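Local atomic coordinates of BH2092 protein (Bacillus halodurans, PDB entry 3NHV), a protein that is of unknown function but has a rhodanese-like fold, and so may take part in sulfur transfer or related cysteine chemistry. Residues 32-37 against 74-79; 38-43 against 78-83. All coordinates share one frame; numbering follows the deposited sequence.

Interaction 1. Residues 32-37 against 74-79; sequences EGIIVV and VIITYC
Val74 starts the pairing by giving its backbone N to Gly33 O at 2.9 Å, and from there strand 74-78 runs parallel to strand 34-37, its neighbour in the central parallel sheet of the rhodanese-like alpha/beta fold. The strand axes come within 4.6 Å and diverge by 25°. Val74 O takes the N-H of Ile35 at 2.8 Å, and the CA-H of Ile34 also leans on this oxygen. Ile75 lies on the face it shares with Ile35, Val37 and Thr77, opposite to Val74; its CG2 meets Val37 CG2 at 3.8 Å. Its backbone bonds on the far side go to Arg100 and Lys102 of strand 100-105, which makes 74-78 an interior strand. At Ile76 the ladder is straightest: its N reaches Ile35 O at 3.1 Å, with 175° at the hydrogen, and its O accepts from Val37 N. On the face shared with Val36, Ile76 CG1 packs 4.1 Å from Ile34 CB, and Leu23 of helix 20-28 covers Val36. Thr77 brings its CA-H to Val37 O and sends OG1 to Ala87 O in helix 86-96. Tyr78 N makes the last of the five bonds between 32-37 and 74-79, to the same Val37 O at 3.3 Å. Val36, with CG1 trans to its backbone N (chi1 -171°), sets that methyl at the edge of the Tyr78 ring, near its plane and 3.8 Å from CD2.

Interaction 2. Residues 38-43 against 78-83; sequences DVRDAE and YCWGPA
Asp38 extends its carboxyl carbon trans to its backbone N (chi1 -170°), while Tyr78 holds CG between its own N and carbonyl carbon (chi1 80°), and these torsions lay the tyrosine ring across the aspartate. Asp38 CA sits over one ring face, 4.0 Å from the Tyr78 centroid, a CH-pi contact. The hydroxyl's stronger hydrogen bond is with Ile50 N; Tyr78 OH lies 2.5 Å from Asp38 OD2, too short for that bond to be more than doubtful. A nearly straight bond joins Val39 N to Tyr78 O at 3.3 Å. Asp38 OD1 accepts from Arg40 N at 2.9 Å, an Asx turn, and the syn lone pair of OD2 takes Arg40 NH1 at 3.0 Å in a salt bridge close to the guanidinium plane. Bends at chi2 and chi3 carry the arginine over Trp80: CZ stands 4.0 Å above the six-membered ring's centroid, a cation-pi pair, and CG 4.1 Å from the five-membered one's. With planes 75° apart, the guanidinium presents an edge to the indole face. With an alanine at Trp80 this cation-pi partner goes, and the NE and NH2 side of Arg40 is likely to turn more freely, although NH1 keeps Asp38 OD2 and Cys48 O. Trp80 also rests on Ala44 of helix 42-47, and Tyr78 packs on Ile108 of helix 107-113, just past the C-terminal ends of strands 34-38 and 74-78.

Interaction 2 begins where the strand pair of interaction 1 runs out: their centres lie about 13 Å apart, and the segments of both include Tyr78 and Cys79, but only Tyr78 makes contacts in both. Thr77 CB touches Val39 CG2 at 4.0 Å, so the two contacts meet directly, on the side chains of Thr77 and Val39. The Tyr78 ring is met at its edge in interaction 1 and over a face in interaction 2. In rhodaneses the loop after the corresponding strand forms the active site; here that loop starts at Cys79, which is disulfide-bonded to Cys84. Arg40 CG lies 4.4 Å from Cys79 SG, placing interaction 2 beside that probable site and interaction 1 in the strands that lead into it.

Interaction 1. Residues 32-37 against 74-79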
loop_
_atom_site.group_PDB
_atom_site.type_symbol
_atom_site.label_atom_id
_atom_site.label_comp_id
_atom_site.label_asym_id
_atom_site.label_seq_id
_atom_site.Cartn_x
_atom_site.Cartn_y
_atom_site.Cartn_z
ATOM N N GLU B 32 3.458 -26.798 -0.666
ATOM C CA GLU B 32 2.823 -27.065 0.618
ATOM C C GLU B 32 3.567 -26.435 1.792
ATOM O O GLU B 32 3.235 -26.681 2.955
ATOM C CB GLU B 32 2.701 -28.577 0.830
ATOM C CG GLU B 32 1.780 -29.271 -0.166
ATOM C CD GLU B 32 2.121 -30.746 -0.343
ATOM O OE1 GLU B 32 1.414 -31.442 -1.117
ATOM O OE2 GLU B 32 3.102 -31.205 0.286
ATOM N N GLY B 33 4.566 -25.614 1.481
ATOM C CA GLY B 33 5.330 -24.957 2.522
ATOM C C GLY B 33 4.636 -23.733 3.094
ATOM O O GLY B 33 5.194 -23.049 3.946
ATOM N N ILE B 34 3.423 -23.447 2.632
ATOM C CA ILE B 34 2.684 -22.290 3.130
ATOM C C ILE B 34 1.265 -22.649 3.551
ATOM O O ILE B 34 0.708 -23.655 3.118
ATOM C CB ILE B 34 2.578 -21.166 2.072
ATOM C CG1 ILE B 34 1.792 -21.666 0.862
ATOM C CG2 ILE B 34 3.964 -20.687 1.676
ATOM C CD1 ILE B 34 1.658 -20.652 -0.256
ATOM N N ILE B 35 0.685 -21.811 4.398
ATOM C CA ILE B 35 -0.671 -22.013 4.863
ATOM C C ILE B 35 -1.389 -20.684 4.713
ATOM O O ILE B 35 -1.185 -19.766 5.506
ATOM C CB ILE B 35 -0.704 -22.433 6.351
ATOM C CG1 ILE B 35 0.194 -23.655 6.567
ATOM C CG2 ILE B 35 -2.139 -22.754 6.767
ATOM C CD1 ILE B 35 0.242 -24.134 8.000
ATOM N N VAL B 36 -2.215 -20.569 3.684
ATOM C CA VAL B 36 -2.944 -19.335 3.456
ATOM C C VAL B 36 -4.097 -19.211 4.450
ATOM O O VAL B 36 -4.986 -20.062 4.490
ATOM C CB VAL B 36 -3.511 -19.288 2.028
ATOM C CG1 VAL B 36 -4.073 -17.905 1.750
ATOM C CG2 VAL B 36 -2.422 -19.655 1.024
ATOM N N VAL B 37 -4.078 -18.143 5.244
ATOM C CA VAL B 37 -5.109 -17.895 6.250
ATOM C C VAL B 37 -5.901 -16.611 5.981
ATOM O O VAL B 37 -5.333 -15.513 5.940
ATOM C CB VAL B 37 -4.490 -17.782 7.673
ATOM C CG1 VAL B 37 -5.593 -17.599 8.718
ATOM C CG2 VAL B 37 -3.662 -19.009 7.985
ATOM N N VAL B 74 4.942 -21.860 6.575
ATOM C CA VAL B 74 4.881 -20.406 6.709
ATOM C C VAL B 74 3.436 -19.952 6.570
ATOM O O VAL B 74 2.727 -20.418 5.685
ATOM C CB VAL B 74 5.719 -19.693 5.633
ATOM C CG1 VAL B 74 5.583 -18.188 5.806
ATOM C CG2 VAL B 74 7.186 -20.104 5.744
ATOM N N ILE B 75 3.000 -19.054 7.451
ATOM C CA ILE B 75 1.628 -18.542 7.410
ATOM C C ILE B 75 1.540 -17.273 6.549
ATOM O O ILE B 75 2.354 -16.358 6.686
ATOM C CB ILE B 75 1.083 -18.225 8.852
ATOM C CG1 ILE B 75 0.825 -19.517 9.624
ATOM C CG2 ILE B 75 -0.234 -17.467 8.778
ATOM C CD1 ILE B 75 2.066 -20.221 10.081
ATOM N N ILE B 76 0.553 -17.244 5.655
ATOM C CA ILE B 76 0.322 -16.110 4.767
ATOM C C ILE B 76 -1.059 -15.565 5.103
ATOM O O ILE B 76 -2.060 -16.238 4.888
ATOM C CB ILE B 76 0.323 -16.530 3.270
ATOM C CG1 ILE B 76 1.601 -17.300 2.933
ATOM C CG2 ILE B 76 0.224 -15.287 2.378
ATOM C CD1 ILE B 76 2.859 -16.460 2.979
ATOM N N THR B 77 -1.114 -14.348 5.630
ATOM C CA THR B 77 -2.391 -13.755 5.994
ATOM C C THR B 77 -2.874 -12.787 4.938
ATOM O O THR B 77 -2.070 -12.150 4.267
ATOM C CB THR B 77 -2.282 -12.981 7.320
ATOM O OG1 THR B 77 -1.365 -11.893 7.153
ATOM C CG2 THR B 77 -1.771 -13.892 8.430
ATOM N N TYR B 78 -4.188 -12.672 4.784
ATOM C CA TYR B 78 -4.724 -11.720 3.826
ATOM C C TYR B 78 -6.069 -11.191 4.302
ATOM O O TYR B 78 -6.870 -11.927 4.882
ATOM C CB TYR B 78 -4.833 -12.348 2.427
ATOM C CG TYR B 78 -6.032 -13.241 2.198
ATOM C CD1 TYR B 78 -7.284 -12.703 1.922
ATOM C CD2 TYR B 78 -5.905 -14.626 2.229
ATOM C CE1 TYR B 78 -8.374 -13.519 1.676
ATOM C CE2 TYR B 78 -6.987 -15.453 1.986
ATOM C CZ TYR B 78 -8.219 -14.896 1.708
ATOM O OH TYR B 78 -9.290 -15.718 1.438
ATOM N N CYS B 79 -6.286 -9.897 4.086
ATOM C CA CYS B 79 -7.524 -9.232 4.466
ATOM C C CYS B 79 -8.198 -8.794 3.171
ATOM O O CYS B 79 -7.950 -9.376 2.123
ATOM C CB CYS B 79 -7.239 -8.015 5.359
ATOM S SG CYS B 79 -8.721 -6.986 5.690
#

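Interaction 2. Residues 38-43 against 78-83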
loop_
_atom_site.group_PDB
_atom_site.type_symbol
_atom_site.label_atom_id
_atom_site.label_comp_id
_atom_site.label_asym_id
_atom_site.label_seq_id
_atom_site.Cartn_x
_atom_site.Cartn_y
_atom_site.Cartn_z
ATOM N N ASP B 38 -7.213 -16.759 5.794
ATOM C CA ASP B 38 -8.101 -15.616 5.563
ATOM C C ASP B 38 -8.450 -15.113 6.959
ATOM O O ASP B 38 -9.034 -15.841 7.757
ATOM C CB ASP B 38 -9.376 -16.060 4.840
ATOM C CG ASP B 38 -10.223 -14.889 4.371
ATOM O OD1 ASP B 38 -10.346 -13.892 5.114
ATOM O OD2 ASP B 38 -10.782 -14.972 3.255
ATOM N N VAL B 39 -8.080 -13.871 7.244
ATOM C CA VAL B 39 -8.299 -13.252 8.547
ATOM C C VAL B 39 -9.588 -12.445 8.666
ATOM O O VAL B 39 -9.931 -11.972 9.751
ATOM C CB VAL B 39 -7.112 -12.322 8.880
ATOM C CG1 VAL B 39 -7.388 -11.533 10.133
ATOM C CG2 VAL B 39 -5.844 -13.148 9.036
ATOM N N ARG B 40 -10.303 -12.272 7.563
ATOM C CA ARG B 40 -11.536 -11.493 7.607
ATOM C C ARG B 40 -12.629 -12.208 8.401
ATOM O O ARG B 40 -12.396 -13.247 9.023
ATOM C CB ARG B 40 -12.056 -11.228 6.192
ATOM C CG ARG B 40 -11.038 -10.670 5.218
ATOM C CD ARG B 40 -11.170 -11.392 3.883
ATOM N NE ARG B 40 -12.258 -10.910 3.037
ATOM C CZ ARG B 40 -13.010 -11.705 2.280
ATOM N NH1 ARG B 40 -12.804 -13.015 2.283
ATOM N NH2 ARG B 40 -13.943 -11.188 1.487
ATOM N N ASP B 41 -13.827 -11.636 8.369
ATOM C CA ASP B 41 -14.977 -12.208 9.057
ATOM C C ASP B 41 -15.347 -13.551 8.439
ATOM O O ASP B 41 -15.300 -13.705 7.218
ATOM C CB ASP B 41 -16.183 -11.294 8.928
ATOM C CG ASP B 41 -17.428 -11.922 9.496
ATOM O OD1 ASP B 41 -17.675 -11.748 10.711
ATOM O OD2 ASP B 41 -18.149 -12.619 8.736
ATOM N N ALA B 42 -15.749 -14.508 9.271
ATOM C CA ALA B 42 -16.129 -15.841 8.792
ATOM C C ALA B 42 -17.094 -15.812 7.609
ATOM O O ALA B 42 -16.890 -16.505 6.613
ATOM C CB ALA B 42 -16.746 -16.647 9.927
ATOM N N GLU B 43 -18.148 -15.011 7.726
ATOM C CA GLU B 43 -19.152 -14.914 6.673
ATOM C C GLU B 43 -18.503 -14.537 5.341
ATOM O O GLU B 43 -18.804 -15.138 4.306
ATOM C CB GLU B 43 -20.209 -13.875 7.062
ATOM C CG GLU B 43 -21.552 -14.022 6.353
ATOM C CD GLU B 43 -22.298 -15.303 6.748
ATOM O OE1 GLU B 43 -22.384 -15.601 7.967
ATOM O OE2 GLU B 43 -22.807 -16.004 5.831
ATOM N N TYR B 78 -4.188 -12.672 4.784
ATOM C CA TYR B 78 -4.724 -11.720 3.826
ATOM C C TYR B 78 -6.069 -11.191 4.302
ATOM O O TYR B 78 -6.870 -11.927 4.882
ATOM C CB TYR B 78 -4.833 -12.348 2.427
ATOM C CG TYR B 78 -6.032 -13.241 2.198
ATOM C CD1 TYR B 78 -7.284 -12.703 1.922
ATOM C CD2 TYR B 78 -5.905 -14.626 2.229
ATOM C CE1 TYR B 78 -8.374 -13.519 1.676
ATOM C CE2 TYR B 78 -6.987 -15.453 1.986
ATOM C CZ TYR B 78 -8.219 -14.896 1.708
ATOM O OH TYR B 78 -9.290 -15.718 1.438
ATOM N N CYS B 79 -6.286 -9.897 4.086
ATOM C CA CYS B 79 -7.524 -9.232 4.466
ATOM C C CYS B 79 -8.198 -8.794 3.171
ATOM O O CYS B 79 -7.950 -9.376 2.123
ATOM C CB CYS B 79 -7.239 -8.015 5.359
ATOM S SG CYS B 79 -8.721 -6.986 5.690
ATOM N N TRP B 80 -9.044 -7.774 3.230
ATOM C CA TRP B 80 -9.723 -7.316 2.035
ATOM C C TRP B 80 -8.785 -6.748 0.994
ATOM O O TRP B 80 -8.770 -7.213 -0.143
ATOM C CB TRP B 80 -10.781 -6.273 2.377
ATOM C CG TRP B 80 -11.964 -6.860 3.052
ATOM C CD1 TRP B 80 -12.141 -7.030 4.396
ATOM C CD2 TRP B 80 -13.127 -7.399 2.420
ATOM N NE1 TRP B 80 -13.347 -7.643 4.638
ATOM C CE2 TRP B 80 -13.972 -7.883 3.443
ATOM C CE3 TRP B 80 -13.537 -7.527 1.088
ATOM C CZ2 TRP B 80 -15.206 -8.477 3.179
ATOM C CZ3 TRP B 80 -14.769 -8.122 0.822
ATOM C CH2 TRP B 80 -15.588 -8.591 1.865
ATOM N N GLY B 81 -8.003 -5.745 1.383
ATOM C CA GLY B 81 -7.078 -5.125 0.448
ATOM C C GLY B 81 -6.126 -4.101 1.053
ATOM O O GLY B 81 -5.889 -4.100 2.263
ATOM N N PRO B 82 -5.575 -3.199 0.221
ATOM C CA PRO B 82 -4.632 -2.134 0.591
ATOM C C PRO B 82 -5.051 -1.269 1.772
ATOM O O PRO B 82 -4.223 -0.851 2.575
ATOM C CB PRO B 82 -4.532 -1.303 -0.687
ATOM C CG PRO B 82 -4.764 -2.297 -1.752
ATOM C CD PRO B 82 -5.911 -3.114 -1.210
ATOM N N ALA B 83 -6.345 -0.997 1.857
ATOM C CA ALA B 83 -6.870 -0.150 2.920
ATOM C C ALA B 83 -7.207 -0.908 4.198
ATOM O O ALA B 83 -7.986 -0.427 5.018
ATOM C CB ALA B 83 -8.104 0.591 2.422
#